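Local coordinates for K Homology domain-containing protein (Aeropyrum pernix, PDB 1TUA) that is of uncertain cellular role but carries two K homology regions and probably binds RNA, at residues V8-P12 with E13-A17; G23-K26 with A27-R31; A64-V67 with K68-L72. One frame throughout, in Å; residues are numbered along the deposited sequence.

Interaction 1 (V8-P12 with E13-A17); sequences VKVKP and ERLGA
Lys-11, Pro-12, Glu-13 and Arg-14 form a type I beta turn, a local contact at the protein surface. It leads from strand 6-9 into helix 15-19, the first strand and helix of the N-terminal KH fold. Arg-14 N closes the turn on Lys-11 O at 2.8 Å. The donor lies well above the carbonyl plane, 47° out of it. A weak bond of 3.3 Å from Leu-15 N to Pro-12 O follows and starts the helical path. Glu-13 has its CG between the backbone N and the carbonyl carbon (chi1 63°), and the chain bends at chi2. This brings the carboxylate back over the turn. Its OE1 comes 3.6 Å from Lys-11 CB and 3.5 Å from Pro-12 CD. The charged end of Lys-11 leads away to a salt bridge with Glu-137. Val-10 CG1 meets Leu-15 CD1 at 4.1 Å. Arg-14 bends at chi2 and chi3, and Ala-17 CB sits over the centre of one guanidinium face, 3.5 Å above its plane. Arg-14 NE bonds to Ile-70 O. The turn is thus held by its backbone, and the ends of Lys-11 and Arg-14 bond to Glu-137 and Ile-70, beyond the turn. The Glu-13 carboxylate touches mainly carbon here, with any pull from the lysine ammonium probably acting only at longer range.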
# COMPACT_ATOMS: atom_id res chain seq x y z
N VAL A 8 9.23 10.37 -7.36
CA VAL A 8 8.02 9.57 -7.32
C VAL A 8 7.00 10.14 -8.31
O VAL A 8 6.54 11.28 -8.15
CB VAL A 8 7.40 9.57 -5.91
CG1 VAL A 8 6.15 8.69 -5.88
CG2 VAL A 8 8.42 9.09 -4.90
N LYS A 9 6.67 9.36 -9.33
CA LYS A 9 5.69 9.80 -10.32
C LYS A 9 4.32 9.66 -9.66
O LYS A 9 4.00 8.61 -9.11
CB LYS A 9 5.75 8.93 -11.57
CG LYS A 9 4.76 9.35 -12.66
CD LYS A 9 5.08 10.74 -13.21
CE LYS A 9 3.99 11.23 -14.16
NZ LYS A 9 2.67 11.32 -13.48
N VAL A 10 3.53 10.72 -9.70
CA VAL A 10 2.20 10.67 -9.08
C VAL A 10 1.11 10.77 -10.15
O VAL A 10 1.24 11.53 -11.10
CB VAL A 10 2.04 11.82 -8.05
CG1 VAL A 10 0.62 11.86 -7.52
CG2 VAL A 10 3.02 11.62 -6.89
N LYS A 11 0.05 9.99 -9.99
CA LYS A 11 -1.06 10.05 -10.94
C LYS A 11 -1.56 11.49 -10.89
O LYS A 11 -1.81 12.02 -9.81
CB LYS A 11 -2.18 9.08 -10.53
CG LYS A 11 -1.77 7.61 -10.54
CD LYS A 11 -2.97 6.69 -10.23
CE LYS A 11 -2.56 5.22 -10.05
NZ LYS A 11 -2.04 4.58 -11.30
N PRO A 12 -1.69 12.14 -12.05
CA PRO A 12 -2.16 13.53 -12.08
C PRO A 12 -3.39 13.80 -11.22
O PRO A 12 -3.47 14.82 -10.52
CB PRO A 12 -2.41 13.78 -13.56
CG PRO A 12 -1.39 12.92 -14.22
CD PRO A 12 -1.47 11.63 -13.41
N GLU A 13 -4.35 12.88 -11.26
CA GLU A 13 -5.59 13.02 -10.50
C GLU A 13 -5.41 12.87 -8.99
O GLU A 13 -6.37 13.06 -8.23
CB GLU A 13 -6.62 11.99 -11.00
CG GLU A 13 -6.21 10.53 -10.79
CD GLU A 13 -5.50 9.91 -12.00
OE1 GLU A 13 -4.67 10.58 -12.65
OE2 GLU A 13 -5.79 8.72 -12.30
N ARG A 14 -4.20 12.55 -8.55
CA ARG A 14 -3.95 12.39 -7.12
C ARG A 14 -2.94 13.39 -6.57
O ARG A 14 -2.64 13.38 -5.38
CB ARG A 14 -3.45 10.97 -6.82
CG ARG A 14 -4.48 9.89 -7.06
CD ARG A 14 -5.62 10.03 -6.08
NE ARG A 14 -5.23 9.59 -4.74
CZ ARG A 14 -5.92 9.85 -3.64
NH1 ARG A 14 -7.04 10.56 -3.71
NH2 ARG A 14 -5.50 9.39 -2.47
N LEU A 15 -2.42 14.27 -7.42
CA LEU A 15 -1.43 15.25 -6.98
C LEU A 15 -1.97 16.14 -5.86
O LEU A 15 -1.24 16.52 -4.95
CB LEU A 15 -0.95 16.09 -8.16
CG LEU A 15 0.35 16.87 -7.92
CD1 LEU A 15 1.47 15.92 -7.49
CD2 LEU A 15 0.73 17.61 -9.19
N GLY A 16 -3.26 16.46 -5.94
CA GLY A 16 -3.85 17.29 -4.90
C GLY A 16 -3.90 16.57 -3.56
O GLY A 16 -3.76 17.19 -2.50
N ALA A 17 -4.11 15.26 -3.60
CA ALA A 17 -4.17 14.48 -2.38
C ALA A 17 -2.79 14.38 -1.75
O ALA A 17 -2.66 14.34 -0.52
CB ALA A 17 -4.72 13.08 -2.67

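Interaction 2 (G23-K26 with A27-R31); sequences GEVK and AEIMR
Lys-26 and Met-30 lie side by side on helix 24-33, one turn apart and pointing the same way. The methionine folds back at chi3 (-104°), which lays its methyl along the lysine chain. Met-30 CE is 3.3 Å from Lys-26 CG and 3.4 Å from Lys-26 CD, closer than carbons usually pack. The same CE lies 3.2 Å from Lys-26 O. Lys-26 itself leaves the helix with CG tucked over its own backbone (chi1 73°), and the chain then runs extended. Its aliphatic part is therefore a flank for the methyl.

Val-25 and Ile-29 are set differently. Their side chains are skewed against each other, and the touching ends are Val-25 CG1 and Ile-29 CD1, 4.2 Å apart. On a third side, Arg-31 curls over the helix with one guanidinium face above Ala-27 O. Its edge faces the carboxylate of Glu-28 in a salt bridge; the bond is weak and bent, and its very short length is doubtful. One water lies at that edge too and donates to Glu-24 O at 2.8 Å, linking it to Arg-31 NH1.

Gly-23 is the N-cap residue and the last glycine of the GXXG loop, the hallmark of KH domains. It has positive phi (72°), and its O accepts from Ala-27 N at 3.0 Å. Beyond the helix, Val-25 packs on Ile-70, and Ile-29 on Ala-63 and Val-66 of helix 57-72. Ile-29 and Met-30 also rest on Ile-37 of strand 35-40, while Phe-80 touches Glu-28 and Ile-29.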
# COMPACT_ATOMS: atom_id res chain seq x y z
N GLY A 23 -1.04 22.52 1.25
CA GLY A 23 0.18 21.73 1.40
C GLY A 23 0.33 21.02 2.74
O GLY A 23 1.43 20.60 3.10
N GLU A 24 -0.77 20.85 3.46
CA GLU A 24 -0.73 20.21 4.77
C GLU A 24 -0.27 18.75 4.78
O GLU A 24 0.34 18.31 5.75
CB GLU A 24 -2.10 20.31 5.44
CG GLU A 24 -3.24 19.69 4.64
CD GLU A 24 -4.58 19.80 5.35
OE1 GLU A 24 -4.89 20.90 5.85
OE2 GLU A 24 -5.31 18.79 5.40
N VAL A 25 -0.57 18.01 3.71
CA VAL A 25 -0.17 16.61 3.66
C VAL A 25 1.32 16.45 3.43
O VAL A 25 2.00 15.75 4.18
CB VAL A 25 -0.95 15.82 2.57
CG1 VAL A 25 -0.35 14.42 2.40
CG2 VAL A 25 -2.41 15.70 2.97
N LYS A 26 1.87 17.11 2.41
CA LYS A 26 3.30 16.98 2.19
C LYS A 26 4.05 17.59 3.38
O LYS A 26 5.12 17.11 3.75
CB LYS A 26 3.74 17.65 0.88
CG LYS A 26 3.74 19.15 0.89
CD LYS A 26 4.54 19.69 -0.29
CE LYS A 26 4.70 21.19 -0.18
NZ LYS A 26 5.66 21.72 -1.17
N ALA A 27 3.48 18.63 3.98
CA ALA A 27 4.11 19.26 5.15
C ALA A 27 4.22 18.27 6.30
O ALA A 27 5.24 18.21 6.98
CB ALA A 27 3.31 20.47 5.59
N GLU A 28 3.16 17.49 6.52
CA GLU A 28 3.15 16.51 7.60
C GLU A 28 4.13 15.38 7.30
O GLU A 28 4.81 14.89 8.21
CB GLU A 28 1.73 15.94 7.78
CG GLU A 28 1.55 15.05 8.99
CD GLU A 28 1.99 15.71 10.30
OE1 GLU A 28 2.00 16.96 10.38
OE2 GLU A 28 2.32 14.97 11.25
N ILE A 29 4.22 14.96 6.04
CA ILE A 29 5.17 13.89 5.70
C ILE A 29 6.58 14.40 5.97
O ILE A 29 7.40 13.69 6.57
CB ILE A 29 5.07 13.49 4.21
CG1 ILE A 29 3.68 12.95 3.91
CG2 ILE A 29 6.11 12.40 3.91
CD1 ILE A 29 3.44 12.67 2.44
N MET A 30 6.86 15.63 5.56
CA MET A 30 8.17 16.24 5.77
C MET A 30 8.48 16.33 7.26
O MET A 30 9.57 15.98 7.71
CB MET A 30 8.21 17.65 5.15
CG MET A 30 8.29 17.69 3.62
SD MET A 30 8.28 19.40 2.92
CE MET A 30 6.70 19.48 2.36
N ARG A 31 7.51 16.80 8.03
CA ARG A 31 7.65 16.98 9.47
C ARG A 31 8.01 15.71 10.23
O ARG A 31 8.88 15.71 11.09
CB ARG A 31 6.35 17.56 10.03
CG ARG A 31 6.36 17.86 11.50
CD ARG A 31 5.13 18.68 11.87
NE ARG A 31 5.02 19.87 11.02
CZ ARG A 31 4.09 20.06 10.10
NH1 ARG A 31 3.16 19.14 9.89
NH2 ARG A 31 4.08 21.18 9.37
O HOH W 1 0.55 19.88 8.05

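Interaction 3 (A64-V67 with K68-L72); sequences AEVV and KAISL
Glu-65 O accepts from Ala-69 N at 2.8 Å, the shortest of four successive alpha-helical bonds between 64-67 and 68-72. The others join Lys-68 N to Ala-64 O, Ile-70 N to Val-66 O and Ser-71 N to Val-67 O. All four are fairly straight, so this is regular helix in the second half of 57-72.

Two pairs of side chains add to this, Val-66 with Ile-70 and Glu-65 with Lys-68. Val-66 and Ile-70 stand side by side and point the same way. The branch that touches is Val-66 CG1, which has Ile-70 CD1 at 4.0 Å. In Val-66 it is set anti to the backbone N (chi1 170°), which turns it along the helix toward the isoleucine. Ile-70 CG1 also lies close over Val-66 O, at 3.3 Å. Ala-69 CB sits near two carbonyls, 3.4 Å from Glu-65 O and 3.5 Å from Val-66 O.

Glu-65 and Lys-68 make the more polar side. The glutamate bends round so that its OE2 comes 4.2 Å from Lys-68 CD. The lysine is fully extended, and its NZ stays 5.1 Å from Glu-65 OE2, too far for a salt bridge. Leu-89 of strand 87-93 packs against both side chains.

Around the helix the neighbours are largely apolar. Val-67 packs on Val-8 and Val-10, and Ala-64 on Ile-6 and Val-8. Val-66, Ala-69 and Ile-70 meet Ala-79 of helix 76-79. This is a largely buried helix with one polar edge, Glu-65 and Lys-68. The four bonds pair peptide groups within it, while Ile-70 O takes Arg-14 NE and the buried Ser-71 OG takes Lys-11 N. The opposite charges of Glu-65 and Lys-68 probably attract only weakly.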
# COMPACT_ATOMS: atom_id res chain seq x y z
N ALA A 64 8.88 8.48 0.74
CA ALA A 64 8.56 8.23 -0.66
C ALA A 64 7.45 7.18 -0.80
O ALA A 64 6.64 7.24 -1.72
CB ALA A 64 9.81 7.78 -1.40
N GLU A 65 7.42 6.21 0.12
CA GLU A 65 6.39 5.18 0.06
C GLU A 65 5.03 5.77 0.39
O GLU A 65 4.03 5.38 -0.20
CB GLU A 65 6.72 4.03 1.01
CG GLU A 65 7.90 3.19 0.55
CD GLU A 65 7.63 2.47 -0.76
OE1 GLU A 65 6.94 1.43 -0.74
OE2 GLU A 65 8.09 2.95 -1.81
N VAL A 66 4.99 6.71 1.32
CA VAL A 66 3.73 7.35 1.67
C VAL A 66 3.18 8.06 0.43
O VAL A 66 1.99 7.95 0.11
CB VAL A 66 3.90 8.37 2.81
CG1 VAL A 66 2.63 9.18 2.99
CG2 VAL A 66 4.25 7.64 4.09
N VAL A 67 4.04 8.79 -0.26
CA VAL A 67 3.63 9.50 -1.48
C VAL A 67 3.10 8.51 -2.52
O VAL A 67 2.06 8.74 -3.14
CB VAL A 67 4.80 10.29 -2.09
CG1 VAL A 67 4.41 10.81 -3.48
CG2 VAL A 67 5.17 11.46 -1.17
N LYS A 68 3.81 7.41 -2.71
CA LYS A 68 3.38 6.41 -3.68
C LYS A 68 2.03 5.83 -3.29
O LYS A 68 1.16 5.64 -4.14
CB LYS A 68 4.42 5.28 -3.78
CG LYS A 68 4.03 4.18 -4.75
CD LYS A 68 5.08 3.07 -4.79
CE LYS A 68 4.67 1.94 -5.74
NZ LYS A 68 5.63 0.79 -5.70
N ALA A 69 1.84 5.56 -2.00
CA ALA A 69 0.58 5.00 -1.50
C ALA A 69 -0.60 5.95 -1.75
O ALA A 69 -1.70 5.51 -2.09
CB ALA A 69 0.70 4.68 -0.01
N ILE A 70 -0.39 7.25 -1.57
CA ILE A 70 -1.46 8.23 -1.81
C ILE A 70 -1.77 8.29 -3.30
O ILE A 70 -2.93 8.37 -3.71
CB ILE A 70 -1.06 9.63 -1.29
CG1 ILE A 70 -0.93 9.58 0.24
CG2 ILE A 70 -2.09 10.68 -1.73
CD1 ILE A 70 -0.31 10.82 0.84
N SER A 71 -0.72 8.25 -4.11
CA SER A 71 -0.87 8.26 -5.57
C SER A 71 -1.71 7.06 -6.02
O SER A 71 -2.54 7.17 -6.92
CB SER A 71 0.52 8.20 -6.23
OG SER A 71 0.41 8.18 -7.65
N LEU A 72 -1.48 5.91 -5.39
CA LEU A 72 -2.22 4.69 -5.71
C LEU A 72 -3.69 4.72 -5.31
O LEU A 72 -4.48 3.89 -5.77
CB LEU A 72 -1.53 3.48 -5.07
CG LEU A 72 -0.22 3.07 -5.75
CD1 LEU A 72 0.53 2.08 -4.88
CD2 LEU A 72 -0.53 2.47 -7.11

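The three contacts follow one another along the chain, and none nests in or crosses another. Each is local and closes no long loop. Interaction 1 turns the chain from strand 6-9 into helix 15-19. Interaction 2 opens helix 24-33 just after the GXXG loop. Interaction 3 lies late in helix 57-72. They meet in space. Ala-17 O touches Val-25 CG1 between interactions 1 and 2. Arg-14 NE probably bonds to Ile-70 O, and Lys-11 N to Ser-71 OG, between 1 and 3. Ile-29 CD1 lies 3.6 Å from Val-66 CG1 between 2 and 3. Helix 57-72 thus joins the first turn and helix 24-33 within the N-terminal KH fold, and faces strand 87-93 of the second sheet.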